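Local coordinates for protein acyl-CoA dehydrogenase (Slackia heliotrinireducens, PDB 4RM7) that belongs to the acyl-CoA dehydrogenase family and assembles from four chains, each with a helical C-terminal domain, at residues A257-E262 against E349-S354; V265-G270 against Q339-R344; T289-K294 against A334-Q339; T296-L301 against P327-E332. One frame throughout, in Å; residues are numbered along the deposited sequence.

The chain first lays down helices and a mixed sheet, and all four contacts then fall in its helical C-terminal part. Helix 234-270 supplies the first segments of contacts 1 and 2. Helix 282-311 supplies those of contacts 3 and 4. Returning along helix 316-341, the chain closes contact 4 first, then contact 3, then contact 2 at the helix end. Contact 1 closes last, where helix 351-362 starts. The loops therefore nest without crossing: 4 inside 3, 3 inside 2, 2 inside 1. Neighbours in this series touch, for example through the Lys294-Glu332 salt bridge between contacts 3 and 4. Together they tie four helices into one bundle.

Contact 1 (A257-E262 against E349-S354); sequences AQAAME and ENRVSS
The start of helix 351-362 meets the side of helix 234-270 in the C-terminal helical bundle, with Arg351 and Val352 lying against Ala259 and Ala260. Arg351 does most of the touching. Its CG sits between the backbone N and the carbonyl carbon (chi1 72°), and the chain then runs extended to NE. This carries the guanidinium across to the other helix. Ala259 CB lies over one face of the group, nearer its rim, and is 3.6 Å from Arg351 NH2. At the edge of the group, in its plane, a water accepts from Arg351 NH2 at 2.6 Å. The same water donates to Glu262 OE1 at 2.9 Å. The two charged groups are thus joined through water, since Glu262 OE1 and Arg351 NH2 are 4.2 Å apart. Each has a closer ionic partner: Arg351 NE pairs with Asp263, and Glu262 OE2 with Arg82. The apolar half is small. Val352 CG2 rests 4.2 Å from Ala260 CA. Behind it, Asn350 caps the new helix. Val352 N donates to Asn350 OD1 at 3.3 Å, in the carbonyl plane on a lone pair, with an N-H...O angle of 160°. Small alanines on one helix, facing the capped first turn of another, let the two backbones come close here. The arrangement belongs to the helical C-terminal domain of the acyl-CoA dehydrogenase family.

Contact 2 (V265-G270 against Q339-R344); sequences VAWARG and QILGGR
Trp267 reaches from the last turns of helix 234-270 onto Leu341, the last residue of helix 316-341. This is the tight part of the contact. The indole CG lies anti to the backbone N (chi1 178°), which sends the ring across toward the other helix. Leu341 CA stands almost straight over the five-membered ring in a CH-pi contact, 4.0 Å from its centroid and 5° off the normal. Leu341 O lies over the six-membered part, 3.6 Å from Trp267 CZ2. Leu341 CD2 packs at the root of the indole, against Trp267 CB and, at 3.6 Å, Trp267 CG. Ile340 adds only a slight apolar touch, from its CG2 to Trp267 CD1 at 4.2 Å. The more open side is the far end of the ring. There the chain has left the helix at Gly342, and Arg344, partly exposed, comes to the ring edge near CH2. Its guanidinium plane is turned 56° from the indole, so the two do not stack. Arg344 also packs on Met158 of the third subunit. CH-pi and van der Waals contact hold the ring face, without a hydrogen bond between the segments, and the arginine only borders the edge. The indole is therefore held mainly by packing.

Contact 3 (T289-K294 against A334-Q339); sequences TEMEVK and ASDAMQ
Lys294 NZ forms a salt bridge with Glu332 OE1, and across the contact it lies 4.5 Å from Asp336 OD2. The pair with Asp336 is too long to count as a second bridge. The ammonium still lies near two carboxylates of helix 316-341, which probably favours its charged form. Beside this polar edge, Met291, a selenomethionine, makes the apolar contact. Its CG is anti to the carbonyl carbon (chi1 -69°), and the chain bends at its last torsion (chi3 85°). The bend turns CE onto the facing helix, where it sits 3.5 Å from Ala337 N and 3.7 Å from Ala337 CB. Met291 SE passes alongside Asp336 CB at 3.6 Å. The two side chains run next to each other with their ends pointing opposite ways, so the methylene of Asp336 meets the selenium while its carboxylate lies on the lysine side. The segments run nearly antiparallel, at 157°, with their axes 10.4 Å apart. One long side chain can span that gap. Ala264 of helix 234-270 touches both Met291 and Ala337, so a third helix closes on this packing. The contact thus divides its chemistry. Selenomethionine and alanine fill the buried side. At the edge Lys294 is bridged to Glu332, with Asp336 a more distant second charge.

Contact 4 (T296-L301 against P327-E332); sequences TNMRNL and PKAATE
Met298, a selenomethionine of helix 282-311, lays its tip on Ala329 and Ala330 of helix 316-341. At chi1 -69° its CG stands beside the backbone N, and the next torsion is extended (chi2 -178°). The chain therefore goes straight out from its helix before it bends at the selenium (chi3 -122°). The bend lets CE and SE meet different residues. Met298 CE lies 3.8 Å from Ala329 CB and 3.7 Å from Ala329 O. Met298 SE faces the next residue, 4.0 Å from Ala330 CB. The alanine pair offers only methyl groups and backbone, so the long Met298 side chain does the reaching. On the far side of helix 316-341, Thr331 OG1 turns back and donates to Pro327 O at 2.9 Å. Thr331 N bonds to the same oxygen, Pro327 O, at 2.9 Å, and the two donors come from opposite faces of the carbonyl plane. Helix 316-341 is kinked at this turn, where the N atoms of Pro327 and Lys328 lack a bond to the turn before. Leu254 of helix 234-270 also touches Met298, and Ala253 touches Ala330. Three helices thus share one buried layer, an arrangement that fits the helical bundle forming the C-terminal domain of acyl-CoA dehydrogenases.

Contact 1 (A257-E262 against E349-S354)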
loop_
_atom_site.group_PDB
_atom_site.type_symbol
_atom_site.label_atom_id
_atom_site.label_comp_id
_atom_site.label_asym_id
_atom_site.label_seq_id
_atom_site.Cartn_x
_atom_site.Cartn_y
_atom_site.Cartn_z
ATOM N N ALA A 257 -8.532 -16.783 -7.008
ATOM C CA ALA A 257 -7.253 -16.314 -6.501
ATOM C C ALA A 257 -6.360 -17.504 -6.157
ATOM O O ALA A 257 -5.161 -17.523 -6.441
ATOM C CB ALA A 257 -7.460 -15.408 -5.258
ATOM N N GLN A 258 -6.965 -18.516 -5.562
ATOM C CA GLN A 258 -6.219 -19.695 -5.179
ATOM C C GLN A 258 -5.647 -20.402 -6.422
ATOM O O GLN A 258 -4.556 -20.979 -6.367
ATOM C CB GLN A 258 -7.115 -20.634 -4.367
ATOM C CG GLN A 258 -6.427 -21.891 -3.915
ATOM C CD GLN A 258 -5.297 -21.600 -2.957
ATOM O OE1 GLN A 258 -5.535 -21.176 -1.838
ATOM N NE2 GLN A 258 -4.056 -21.831 -3.391
ATOM N N ALA A 259 -6.383 -20.344 -7.539
ATOM C CA ALA A 259 -5.963 -20.990 -8.784
ATOM C C ALA A 259 -4.753 -20.268 -9.371
ATOM O O ALA A 259 -3.812 -20.900 -9.858
ATOM C CB ALA A 259 -7.100 -21.015 -9.783
ATOM N N ALA A 260 -4.789 -18.941 -9.302
ATOM C CA ALA A 260 -3.674 -18.107 -9.716
ATOM C C ALA A 260 -2.413 -18.387 -8.894
ATOM O O ALA A 260 -1.300 -18.397 -9.420
ATOM C CB ALA A 260 -4.050 -16.642 -9.602
HETATM N N MSE A 261 -2.597 -18.600 -7.599
HETATM C CA MSE A 261 -1.472 -18.886 -6.729
HETATM C C MSE A 261 -0.828 -20.231 -7.098
HETATM O O MSE A 261 0.395 -20.322 -7.226
HETATM C CB MSE A 261 -1.904 -18.880 -5.263
HETATM C CG MSE A 261 -0.828 -19.380 -4.322
HETATM SE SE MSE A 261 0.666 -18.130 -4.195
HETATM C CE MSE A 261 1.310 -18.742 -2.471
ATOM N N GLU A 262 -1.648 -21.263 -7.283
ATOM C CA GLU A 262 -1.140 -22.547 -7.771
ATOM C C GLU A 262 -0.306 -22.431 -9.053
ATOM O O GLU A 262 0.760 -23.056 -9.155
ATOM C CB GLU A 262 -2.277 -23.516 -7.995
ATOM C CG GLU A 262 -2.973 -23.882 -6.716
ATOM C CD GLU A 262 -4.275 -24.623 -6.956
ATOM O OE1 GLU A 262 -4.589 -24.900 -8.137
ATOM O OE2 GLU A 262 -4.984 -24.935 -5.968
ATOM N N GLU A 349 -4.262 -16.278 -23.514
ATOM C CA GLU A 349 -4.273 -17.726 -23.356
ATOM C C GLU A 349 -4.142 -18.128 -21.884
ATOM O O GLU A 349 -4.862 -19.006 -21.404
ATOM C CB GLU A 349 -3.147 -18.345 -24.188
ATOM C CG GLU A 349 -3.064 -17.774 -25.612
ATOM C CD GLU A 349 -1.836 -18.244 -26.394
ATOM O OE1 GLU A 349 -1.221 -19.263 -26.001
ATOM O OE2 GLU A 349 -1.488 -17.587 -27.404
ATOM N N ASN A 350 -3.232 -17.468 -21.173
ATOM C CA ASN A 350 -2.993 -17.759 -19.759
ATOM C C ASN A 350 -4.172 -17.452 -18.836
ATOM O O ASN A 350 -4.734 -16.354 -18.862
ATOM C CB ASN A 350 -1.788 -16.986 -19.264
ATOM C CG ASN A 350 -1.011 -17.762 -18.263
ATOM O OD1 ASN A 350 -1.445 -17.920 -17.116
ATOM N ND2 ASN A 350 0.140 -18.298 -18.689
ATOM N N ARG A 351 -4.547 -18.418 -18.009
ATOM C CA ARG A 351 -5.741 -18.231 -17.211
ATOM C C ARG A 351 -5.518 -17.205 -16.110
ATOM O O ARG A 351 -6.473 -16.588 -15.664
ATOM C CB ARG A 351 -6.233 -19.557 -16.628
ATOM C CG ARG A 351 -5.414 -20.146 -15.523
ATOM C CD ARG A 351 -6.053 -21.460 -15.074
ATOM N NE ARG A 351 -5.454 -21.944 -13.834
ATOM C CZ ARG A 351 -5.960 -22.924 -13.093
ATOM N NH1 ARG A 351 -7.099 -23.519 -13.439
ATOM N NH2 ARG A 351 -5.329 -23.299 -11.994
ATOM N N VAL A 352 -4.270 -16.980 -15.709
ATOM C CA VAL A 352 -3.997 -15.992 -14.661
ATOM C C VAL A 352 -4.474 -14.577 -15.056
ATOM O O VAL A 352 -5.004 -13.837 -14.231
ATOM C CB VAL A 352 -2.493 -15.971 -14.277
ATOM C CG1 VAL A 352 -2.219 -14.835 -13.370
ATOM C CG2 VAL A 352 -2.139 -17.217 -13.508
ATOM N N SER A 353 -4.331 -14.217 -16.321
ATOM C CA SER A 353 -4.818 -12.925 -16.797
ATOM C C SER A 353 -6.359 -12.835 -16.844
ATOM O O SER A 353 -6.911 -11.751 -16.679
ATOM C CB SER A 353 -4.227 -12.615 -18.182
ATOM O OG SER A 353 -4.521 -13.638 -19.124
ATOM N N SER A 354 -7.051 -13.951 -17.074
ATOM C CA SER A 354 -8.510 -13.966 -16.954
ATOM C C SER A 354 -8.900 -13.843 -15.498
ATOM O O SER A 354 -9.821 -13.107 -15.151
ATOM C CB SER A 354 -9.122 -15.243 -17.508
ATOM O OG SER A 354 -8.454 -15.649 -18.674
HETATM O O HOH W 1 -6.386 -24.975 -10.386
#

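Contact 2 (V265-G270 against Q339-R344)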
loop_
_atom_site.group_PDB
_atom_site.type_symbol
_atom_site.label_atom_id
_atom_site.label_comp_id
_atom_site.label_asym_id
_atom_site.label_seq_id
_atom_site.Cartn_x
_atom_site.Cartn_y
_atom_site.Cartn_z
ATOM N N VAL A 265 3.069 -20.770 -8.119
ATOM C CA VAL A 265 3.924 -21.725 -7.432
ATOM C C VAL A 265 4.472 -22.765 -8.423
ATOM O O VAL A 265 5.663 -23.060 -8.424
ATOM C CB VAL A 265 3.171 -22.419 -6.270
ATOM C CG1 VAL A 265 4.001 -23.524 -5.702
ATOM C CG2 VAL A 265 2.826 -21.400 -5.159
ATOM N N ALA A 266 3.624 -23.290 -9.293
ATOM C CA ALA A 266 4.092 -24.293 -10.237
ATOM C C ALA A 266 5.146 -23.708 -11.185
ATOM O O ALA A 266 6.135 -24.372 -11.526
ATOM C CB ALA A 266 2.935 -24.876 -11.022
ATOM N N TRP A 267 4.942 -22.463 -11.594
ATOM C CA TRP A 267 5.912 -21.789 -12.441
ATOM C C TRP A 267 7.214 -21.591 -11.682
ATOM O O TRP A 267 8.290 -21.855 -12.195
ATOM C CB TRP A 267 5.377 -20.438 -12.908
ATOM C CG TRP A 267 6.346 -19.669 -13.755
ATOM C CD1 TRP A 267 7.343 -18.839 -13.318
ATOM C CD2 TRP A 267 6.405 -19.649 -15.186
ATOM N NE1 TRP A 267 8.021 -18.309 -14.392
ATOM C CE2 TRP A 267 7.466 -18.790 -15.549
ATOM C CE3 TRP A 267 5.671 -20.286 -16.200
ATOM C CZ2 TRP A 267 7.818 -18.555 -16.884
ATOM C CZ3 TRP A 267 6.018 -20.048 -17.524
ATOM C CH2 TRP A 267 7.082 -19.192 -17.853
ATOM N N ALA A 268 7.093 -21.117 -10.451
ATOM C CA ALA A 268 8.246 -20.771 -9.641
ATOM C C ALA A 268 9.170 -21.964 -9.434
ATOM O O ALA A 268 10.370 -21.839 -9.635
ATOM C CB ALA A 268 7.794 -20.206 -8.288
ATOM N N ARG A 269 8.625 -23.113 -9.033
ATOM C CA ARG A 269 9.473 -24.289 -8.830
ATOM C C ARG A 269 9.955 -24.858 -10.154
ATOM O O ARG A 269 11.145 -25.107 -10.338
ATOM C CB ARG A 269 8.760 -25.381 -8.029
ATOM C CG ARG A 269 7.340 -25.639 -8.406
ATOM C CD ARG A 269 6.934 -27.046 -8.030
ATOM N NE ARG A 269 7.522 -27.446 -6.761
ATOM C CZ ARG A 269 6.894 -27.399 -5.591
ATOM N NH1 ARG A 269 5.632 -26.982 -5.517
ATOM N NH2 ARG A 269 7.538 -27.787 -4.492
ATOM N N GLY A 270 9.030 -25.050 -11.079
ATOM C CA GLY A 270 9.384 -25.580 -12.379
ATOM C C GLY A 270 10.451 -24.750 -13.065
ATOM O O GLY A 270 11.543 -25.232 -13.359
ATOM N N GLN A 339 2.798 -11.291 -12.379
ATOM C CA GLN A 339 4.138 -10.720 -12.371
ATOM C C GLN A 339 5.184 -11.828 -12.276
ATOM O O GLN A 339 6.221 -11.760 -12.929
ATOM C CB GLN A 339 4.308 -9.715 -11.225
ATOM C CG GLN A 339 5.492 -8.773 -11.434
ATOM C CD GLN A 339 5.257 -7.800 -12.587
ATOM O OE1 GLN A 339 4.122 -7.633 -13.038
ATOM N NE2 GLN A 339 6.328 -7.148 -13.062
ATOM N N ILE A 340 4.885 -12.861 -11.495
ATOM C CA ILE A 340 5.763 -14.003 -11.378
ATOM C C ILE A 340 5.869 -14.803 -12.678
ATOM O O ILE A 340 6.957 -15.256 -13.019
ATOM C CB ILE A 340 5.320 -14.938 -10.232
ATOM C CG1 ILE A 340 5.588 -14.280 -8.877
ATOM C CG2 ILE A 340 6.089 -16.216 -10.261
ATOM C CD1 ILE A 340 4.829 -14.932 -7.742
ATOM N N LEU A 341 4.771 -14.972 -13.413
ATOM C CA LEU A 341 4.828 -15.727 -14.675
ATOM C C LEU A 341 5.531 -14.940 -15.779
ATOM O O LEU A 341 5.895 -15.504 -16.801
ATOM C CB LEU A 341 3.442 -16.122 -15.166
ATOM C CG LEU A 341 2.490 -16.918 -14.278
ATOM C CD1 LEU A 341 1.257 -17.263 -15.058
ATOM C CD2 LEU A 341 3.099 -18.168 -13.803
ATOM N N GLY A 342 5.711 -13.641 -15.565
ATOM C CA GLY A 342 6.490 -12.806 -16.463
ATOM C C GLY A 342 5.671 -12.363 -17.660
ATOM O O GLY A 342 4.445 -12.356 -17.600
ATOM N N GLY A 343 6.359 -12.021 -18.749
ATOM C CA GLY A 343 5.735 -11.496 -19.955
ATOM C C GLY A 343 4.603 -12.335 -20.508
ATOM O O GLY A 343 3.519 -11.814 -20.763
ATOM N N ARG A 344 4.853 -13.626 -20.711
ATOM C CA ARG A 344 3.770 -14.544 -21.039
ATOM C C ARG A 344 2.870 -14.631 -19.827
ATOM O O ARG A 344 3.348 -14.564 -18.702
ATOM C CB ARG A 344 4.298 -15.918 -21.438
ATOM C CG ARG A 344 5.473 -16.410 -20.629
ATOM C CD ARG A 344 6.189 -17.502 -21.397
ATOM N NE ARG A 344 7.398 -17.960 -20.720
ATOM C CZ ARG A 344 8.588 -17.371 -20.821
ATOM N NH1 ARG A 344 8.732 -16.286 -21.568
ATOM N NH2 ARG A 344 9.635 -17.864 -20.172
#

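Contact 3 (T289-K294 against A334-Q339)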
loop_
_atom_site.group_PDB
_atom_site.type_symbol
_atom_site.label_atom_id
_atom_site.label_comp_id
_atom_site.label_asym_id
_atom_site.label_seq_id
_atom_site.Cartn_x
_atom_site.Cartn_y
_atom_site.Cartn_z
ATOM N N THR A 289 4.935 -15.357 -0.035
ATOM C CA THR A 289 4.433 -15.268 1.319
ATOM C C THR A 289 3.352 -14.200 1.444
ATOM O O THR A 289 2.374 -14.377 2.140
ATOM C CB THR A 289 5.546 -15.179 2.402
ATOM O OG1 THR A 289 6.371 -14.040 2.180
ATOM C CG2 THR A 289 6.397 -16.411 2.446
ATOM N N GLU A 290 3.539 -13.089 0.759
ATOM C CA GLU A 290 2.532 -12.025 0.746
ATOM C C GLU A 290 1.183 -12.568 0.218
ATOM O O GLU A 290 0.129 -12.362 0.811
ATOM C CB GLU A 290 3.027 -10.864 -0.109
ATOM C CG GLU A 290 2.247 -9.612 0.061
ATOM C CD GLU A 290 2.735 -8.806 1.250
ATOM O OE1 GLU A 290 3.971 -8.738 1.465
ATOM O OE2 GLU A 290 1.876 -8.253 1.973
HETATM N N MSE A 291 1.242 -13.305 -0.887
HETATM C CA MSE A 291 0.062 -13.955 -1.460
HETATM C C MSE A 291 -0.582 -14.999 -0.537
HETATM O O MSE A 291 -1.804 -15.052 -0.416
HETATM C CB MSE A 291 0.426 -14.610 -2.789
HETATM C CG MSE A 291 0.730 -13.605 -3.885
HETATM SE SE MSE A 291 1.942 -14.312 -5.239
HETATM C CE MSE A 291 0.665 -15.225 -6.425
ATOM N N GLU A 292 0.226 -15.836 0.102
ATOM C CA GLU A 292 -0.343 -16.837 0.976
ATOM C C GLU A 292 -0.979 -16.175 2.215
ATOM O O GLU A 292 -1.969 -16.683 2.750
ATOM C CB GLU A 292 0.712 -17.868 1.377
ATOM C CG GLU A 292 0.112 -19.139 2.014
ATOM C CD GLU A 292 -0.836 -19.915 1.068
ATOM O OE1 GLU A 292 -0.637 -19.868 -0.151
ATOM O OE2 GLU A 292 -1.779 -20.587 1.534
ATOM N N VAL A 293 -0.435 -15.044 2.664
ATOM C CA VAL A 293 -1.046 -14.316 3.773
ATOM C C VAL A 293 -2.428 -13.804 3.365
ATOM O O VAL A 293 -3.406 -13.933 4.111
ATOM C CB VAL A 293 -0.215 -13.117 4.225
ATOM C CG1 VAL A 293 -1.065 -12.206 5.086
ATOM C CG2 VAL A 293 1.020 -13.557 4.981
ATOM N N LYS A 294 -2.507 -13.226 2.174
ATOM C CA LYS A 294 -3.786 -12.720 1.706
ATOM C C LYS A 294 -4.799 -13.854 1.538
ATOM O O LYS A 294 -5.956 -13.699 1.929
ATOM C CB LYS A 294 -3.610 -11.935 0.406
ATOM C CG LYS A 294 -2.891 -10.617 0.659
ATOM C CD LYS A 294 -2.662 -9.850 -0.601
ATOM C CE LYS A 294 -1.769 -8.663 -0.330
ATOM N NZ LYS A 294 -1.463 -7.916 -1.585
ATOM N N ALA A 334 -3.856 -12.283 -7.838
ATOM C CA ALA A 334 -3.829 -12.636 -9.246
ATOM C C ALA A 334 -2.790 -11.788 -10.007
ATOM O O ALA A 334 -2.039 -12.303 -10.834
ATOM C CB ALA A 334 -5.204 -12.473 -9.840
ATOM N N SER A 335 -2.731 -10.495 -9.698
ATOM C CA SER A 335 -1.755 -9.606 -10.317
ATOM C C SER A 335 -0.301 -10.006 -10.003
ATOM O O SER A 335 0.560 -9.997 -10.901
ATOM C CB SER A 335 -1.999 -8.165 -9.879
ATOM O OG SER A 335 -1.132 -7.286 -10.584
ATOM N N ASP A 336 -0.038 -10.341 -8.736
ATOM C CA ASP A 336 1.269 -10.852 -8.309
ATOM C C ASP A 336 1.622 -12.155 -9.005
ATOM O O ASP A 336 2.788 -12.384 -9.358
ATOM C CB ASP A 336 1.325 -11.070 -6.793
ATOM C CG ASP A 336 1.536 -9.777 -6.021
ATOM O OD1 ASP A 336 2.277 -8.910 -6.533
ATOM O OD2 ASP A 336 0.951 -9.625 -4.913
ATOM N N ALA A 337 0.620 -13.010 -9.196
ATOM C CA ALA A 337 0.822 -14.229 -9.976
ATOM C C ALA A 337 1.229 -13.898 -11.408
ATOM O O ALA A 337 2.158 -14.507 -11.931
ATOM C CB ALA A 337 -0.422 -15.087 -9.975
HETATM N N MSE A 338 0.552 -12.943 -12.048
HETATM C CA MSE A 338 0.973 -12.532 -13.388
HETATM C C MSE A 338 2.415 -12.076 -13.384
HETATM O O MSE A 338 3.173 -12.432 -14.276
HETATM C CB MSE A 338 0.121 -11.401 -13.939
HETATM C CG MSE A 338 -1.238 -11.804 -14.437
HETATM SE SE MSE A 338 -2.292 -10.212 -14.816
HETATM C CE MSE A 338 -1.045 -9.480 -16.132
ATOM N N GLN A 339 2.798 -11.291 -12.379
ATOM C CA GLN A 339 4.138 -10.720 -12.371
ATOM C C GLN A 339 5.184 -11.828 -12.276
ATOM O O GLN A 339 6.221 -11.760 -12.929
ATOM C CB GLN A 339 4.308 -9.715 -11.225
ATOM C CG GLN A 339 5.492 -8.773 -11.434
ATOM C CD GLN A 339 5.257 -7.800 -12.587
ATOM O OE1 GLN A 339 4.122 -7.633 -13.038
ATOM N NE2 GLN A 339 6.328 -7.148 -13.062
#

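Contact 4 (T296-L301 against P327-E332)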
loop_
_atom_site.group_PDB
_atom_site.type_symbol
_atom_site.label_atom_id
_atom_site.label_comp_id
_atom_site.label_asym_id
_atom_site.label_seq_id
_atom_site.Cartn_x
_atom_site.Cartn_y
_atom_site.Cartn_z
ATOM N N THR A 296 -4.856 -16.674 3.144
ATOM C CA THR A 296 -5.202 -17.091 4.505
ATOM C C THR A 296 -6.283 -16.176 5.077
ATOM O O THR A 296 -7.281 -16.644 5.612
ATOM C CB THR A 296 -3.972 -17.086 5.439
ATOM O OG1 THR A 296 -2.898 -17.802 4.817
ATOM C CG2 THR A 296 -4.300 -17.763 6.775
ATOM N N ASN A 297 -6.081 -14.873 4.948
ATOM C CA ASN A 297 -7.030 -13.890 5.453
ATOM C C ASN A 297 -8.400 -13.985 4.749
ATOM O O ASN A 297 -9.435 -14.042 5.399
ATOM C CB ASN A 297 -6.437 -12.469 5.323
ATOM C CG ASN A 297 -5.329 -12.189 6.346
ATOM O OD1 ASN A 297 -5.207 -12.884 7.356
ATOM N ND2 ASN A 297 -4.536 -11.149 6.097
HETATM N N MSE A 298 -8.394 -14.014 3.422
HETATM C CA MSE A 298 -9.610 -14.196 2.644
HETATM C C MSE A 298 -10.433 -15.382 3.113
HETATM O O MSE A 298 -11.645 -15.262 3.306
HETATM C CB MSE A 298 -9.284 -14.396 1.172
HETATM C CG MSE A 298 -8.727 -13.176 0.473
HETATM SE SE MSE A 298 -8.436 -13.625 -1.407
HETATM C CE MSE A 298 -6.535 -13.253 -1.491
ATOM N N ARG A 299 -9.762 -16.518 3.290
ATOM C CA ARG A 299 -10.427 -17.777 3.612
ATOM C C ARG A 299 -11.023 -17.696 5.005
ATOM O O ARG A 299 -12.162 -18.089 5.231
ATOM C CB ARG A 299 -9.448 -18.951 3.495
ATOM C CG ARG A 299 -10.092 -20.320 3.621
ATOM C CD ARG A 299 -9.161 -21.452 3.157
ATOM N NE ARG A 299 -9.059 -21.493 1.703
ATOM C CZ ARG A 299 -7.942 -21.312 0.999
ATOM N NH1 ARG A 299 -6.785 -21.061 1.614
ATOM N NH2 ARG A 299 -7.995 -21.359 -0.338
ATOM N N ASN A 300 -10.244 -17.161 5.932
ATOM C CA ASN A 300 -10.714 -16.913 7.269
ATOM C C ASN A 300 -11.965 -16.007 7.312
ATOM O O ASN A 300 -12.869 -16.249 8.095
ATOM C CB ASN A 300 -9.594 -16.290 8.089
ATOM C CG ASN A 300 -8.608 -17.320 8.606
ATOM O OD1 ASN A 300 -8.941 -18.504 8.735
ATOM N ND2 ASN A 300 -7.396 -16.869 8.935
ATOM N N LEU A 301 -12.017 -14.979 6.471
ATOM C CA LEU A 301 -13.148 -14.067 6.499
ATOM C C LEU A 301 -14.357 -14.728 5.862
ATOM O O LEU A 301 -15.459 -14.662 6.402
ATOM C CB LEU A 301 -12.833 -12.757 5.789
ATOM C CG LEU A 301 -11.822 -11.843 6.485
ATOM C CD1 LEU A 301 -11.484 -10.647 5.591
ATOM C CD2 LEU A 301 -12.338 -11.350 7.824
ATOM N N PRO A 327 -12.324 -9.151 -2.479
ATOM C CA PRO A 327 -12.112 -8.988 -3.923
ATOM C C PRO A 327 -10.851 -8.190 -4.242
ATOM O O PRO A 327 -10.120 -8.551 -5.169
ATOM C CB PRO A 327 -13.369 -8.238 -4.381
ATOM C CG PRO A 327 -14.415 -8.608 -3.374
ATOM C CD PRO A 327 -13.658 -8.661 -2.067
ATOM N N LYS A 328 -10.563 -7.146 -3.474
ATOM C CA LYS A 328 -9.357 -6.377 -3.758
ATOM C C LYS A 328 -8.123 -7.245 -3.478
ATOM O O LYS A 328 -7.172 -7.265 -4.269
ATOM C CB LYS A 328 -9.320 -5.101 -2.936
ATOM C CG LYS A 328 -8.179 -4.187 -3.292
ATOM C CD LYS A 328 -8.026 -3.141 -2.241
ATOM C CE LYS A 328 -7.287 -1.936 -2.776
ATOM N NZ LYS A 328 -7.083 -0.915 -1.701
ATOM N N ALA A 329 -8.149 -7.983 -2.368
ATOM C CA ALA A 329 -7.054 -8.895 -2.054
ATOM C C ALA A 329 -6.901 -9.934 -3.150
ATOM O O ALA A 329 -5.782 -10.254 -3.560
ATOM C CB ALA A 329 -7.277 -9.564 -0.735
ATOM N N ALA A 330 -8.026 -10.451 -3.634
ATOM C CA ALA A 330 -7.972 -11.459 -4.680
ATOM C C ALA A 330 -7.303 -10.896 -5.946
ATOM O O ALA A 330 -6.497 -11.582 -6.590
ATOM C CB ALA A 330 -9.348 -11.975 -4.991
ATOM N N THR A 331 -7.625 -9.647 -6.282
ATOM C CA THR A 331 -7.077 -9.016 -7.476
ATOM C C THR A 331 -5.567 -8.855 -7.343
ATOM O O THR A 331 -4.836 -9.050 -8.301
ATOM C CB THR A 331 -7.733 -7.645 -7.757
ATOM O OG1 THR A 331 -9.148 -7.814 -7.850
ATOM C CG2 THR A 331 -7.245 -7.071 -9.073
ATOM N N GLU A 332 -5.108 -8.524 -6.145
ATOM C CA GLU A 332 -3.680 -8.320 -5.896
ATOM C C GLU A 332 -2.902 -9.640 -6.008
ATOM O O GLU A 332 -1.800 -9.679 -6.591
ATOM C CB GLU A 332 -3.471 -7.668 -4.523
ATOM C CG GLU A 332 -4.116 -6.293 -4.425
ATOM C CD GLU A 332 -3.994 -5.637 -3.052
ATOM O OE1 GLU A 332 -3.472 -6.279 -2.107
ATOM O OE2 GLU A 332 -4.419 -4.465 -2.935
#